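Local coordinates for galactofuranose-binding protein YtfQ (Escherichia coli, PDB 2VK2) that binds alpha- and beta-galactofuranose in the periplasm as the solute-binding component of the YtfQRT-YjfF ABC transporter, at residues A[25-30]-A[248-253]. Residues are numbered along the deposited sequence; the frame is centred on the assembly and turned at random.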
loop_
_atom_site.group_PDB
_atom_site.type_symbol
_atom_site.label_atom_id
_atom_site.label_comp_id
_atom_site.label_asym_id
_atom_site.label_seq_id
_atom_site.Cartn_x
_atom_site.Cartn_y
_atom_site.Cartn_z
ATOM N N LYS A 25 0.252 -3.545 -16.891
ATOM C CA LYS A 25 0.209 -3.412 -18.344
ATOM C C LYS A 25 1.408 -4.071 -19.022
ATOM O O LYS A 25 1.233 -4.832 -19.971
ATOM C CB LYS A 25 0.124 -1.942 -18.747
ATOM C CG LYS A 25 -1.195 -1.272 -18.403
ATOM C CD LYS A 25 -1.132 0.209 -18.722
ATOM C CE LYS A 25 -2.428 0.921 -18.393
ATOM N NZ LYS A 25 -2.305 2.391 -18.607
ATOM N N SER A 26 2.618 -3.793 -18.540
ATOM C CA SER A 26 3.819 -4.369 -19.161
ATOM C C SER A 26 3.891 -5.885 -18.964
ATOM O O SER A 26 4.311 -6.610 -19.868
ATOM C CB SER A 26 5.103 -3.680 -18.669
ATOM O OG SER A 26 5.227 -3.714 -17.262
ATOM N N GLU A 27 3.463 -6.367 -17.798
ATOM C CA GLU A 27 3.383 -7.809 -17.558
ATOM C C GLU A 27 2.396 -8.476 -18.515
ATOM O O GLU A 27 2.708 -9.502 -19.116
ATOM C CB GLU A 27 2.986 -8.103 -16.108
ATOM C CG GLU A 27 4.126 -7.939 -15.103
ATOM C CD GLU A 27 5.126 -9.087 -15.133
ATOM O OE1 GLU A 27 4.874 -10.097 -15.820
ATOM O OE2 GLU A 27 6.175 -8.982 -14.465
ATOM N N ALA A 28 1.213 -7.887 -18.662
ATOM C CA ALA A 28 0.210 -8.420 -19.583
ATOM C C ALA A 28 0.735 -8.446 -21.016
ATOM O O ALA A 28 0.602 -9.452 -21.715
ATOM C CB ALA A 28 -1.070 -7.604 -19.507
ATOM N N GLU A 29 1.348 -7.344 -21.437
ATOM C CA GLU A 29 1.836 -7.203 -22.806
ATOM C C GLU A 29 2.871 -8.262 -23.168
ATOM O O GLU A 29 2.761 -8.900 -24.214
ATOM C CB GLU A 29 2.396 -5.798 -23.028
ATOM C CG GLU A 29 1.302 -4.743 -23.158
ATOM C CD GLU A 29 1.725 -3.357 -22.704
ATOM O OE1 GLU A 29 2.941 -3.087 -22.612
ATOM O OE2 GLU A 29 0.824 -2.532 -22.434
ATOM N N LYS A 30 3.855 -8.480 -22.298
ATOM C CA LYS A 30 4.905 -9.461 -22.590
ATOM C C LYS A 30 4.409 -10.910 -22.525
ATOM O O LYS A 30 5.059 -11.810 -23.060
ATOM C CB LYS A 30 6.136 -9.254 -21.696
ATOM C CG LYS A 30 5.987 -9.656 -20.240
ATOM C CD LYS A 30 7.296 -9.409 -19.502
ATOM C CE LYS A 30 7.267 -9.984 -18.104
ATOM N NZ LYS A 30 8.600 -9.898 -17.442
ATOM N N THR A 248 6.903 -4.169 -3.589
ATOM C CA THR A 248 7.007 -4.353 -5.035
ATOM C C THR A 248 5.746 -3.852 -5.737
ATOM O O THR A 248 4.638 -4.161 -5.307
ATOM C CB THR A 248 7.274 -5.814 -5.443
ATOM O OG1 THR A 248 7.406 -5.882 -6.867
ATOM C CG2 THR A 248 6.148 -6.739 -4.995
ATOM N N PRO A 249 5.903 -3.041 -6.799
ATOM C CA PRO A 249 4.742 -2.738 -7.631
ATOM C C PRO A 249 4.251 -3.930 -8.454
ATOM O O PRO A 249 3.144 -3.879 -8.981
ATOM C CB PRO A 249 5.250 -1.625 -8.563
ATOM C CG PRO A 249 6.507 -1.133 -7.943
ATOM C CD PRO A 249 7.096 -2.308 -7.252
ATOM N N ASN A 250 5.057 -4.986 -8.563
ATOM C CA ASN A 250 4.694 -6.137 -9.384
ATOM C C ASN A 250 3.804 -7.129 -8.638
ATOM O O ASN A 250 4.214 -8.242 -8.294
ATOM C CB ASN A 250 5.942 -6.831 -9.933
ATOM C CG ASN A 250 5.616 -7.811 -11.044
ATOM O OD1 ASN A 250 4.456 -7.963 -11.435
ATOM N ND2 ASN A 250 6.638 -8.482 -11.559
ATOM N N MET A 251 2.572 -6.702 -8.408
ATOM C CA MET A 251 1.540 -7.559 -7.845
ATOM C C MET A 251 0.854 -8.364 -8.941
ATOM O O MET A 251 0.411 -9.484 -8.701
ATOM C CB MET A 251 0.516 -6.707 -7.096
ATOM C CG MET A 251 1.104 -5.984 -5.901
ATOM S SD MET A 251 1.449 -7.114 -4.547
ATOM C CE MET A 251 2.336 -6.037 -3.421
ATOM N N ALA A 252 0.783 -7.799 -10.144
ATOM C CA ALA A 252 0.102 -8.458 -11.260
ATOM C C ALA A 252 0.866 -9.675 -11.783
ATOM O O ALA A 252 0.250 -10.666 -12.181
ATOM C CB ALA A 252 -0.154 -7.466 -12.386
ATOM N N GLY A 253 2.195 -9.604 -11.782
ATOM C CA GLY A 253 3.027 -10.702 -12.274
ATOM C C GLY A 253 2.697 -12.050 -11.655
ATOM O O GLY A 253 2.360 -12.998 -12.369
#
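Glu27 and Gly253 bring the two backbones together, their CA atoms 6.0 Å apart, where the last turns of helix 15-31 pass the loop that leads into helix 252-265. That loop is folded on itself: the backbone N of Asn250 donates to Thr248 OG1, forming an ST turn, and Asn250 is the centre of an inverse gamma turn. Across the contact, Asn250 ND2 donates to Glu27 OE2 over 3.0 Å. The bond is bent; the carboxylate and amide planes are inclined by 26° but offset, with the donor above the carboxylate plane and OE2 out of the amide plane. Glu27 gets there by folding at chi2 (-76°), which swings its carboxylate over Gly253, with CD 3.9 Å from Gly253 CA; Lys30 NZ adds a long salt bridge to OE2, and Arg31 pairs with OE1. Glu27 is a buried residue, and both its carboxylate oxygens have partners. The amide of Asn250 has two tasks: while ND2 reaches the neighbouring helix, OD1 accepts from Gly253 N at 2.8 Å. CG lies anti to the backbone N (chi1 -166°), which places the amide between Gly253 N and the Glu27 carboxylate, and the two bonds together should fix its rotation. Asn250 packs on Val23 and Ala252 on Ala24, continuing the packing beside the polar link. The worked example is a side-chain cap at a helix start, tied by its amide to an adjacent helix; the side chain of Asn250 lies about 12 Å from the bound galactofuranose, and the link joins two helices of one lobe in the two-lobed periplasmic binding protein fold.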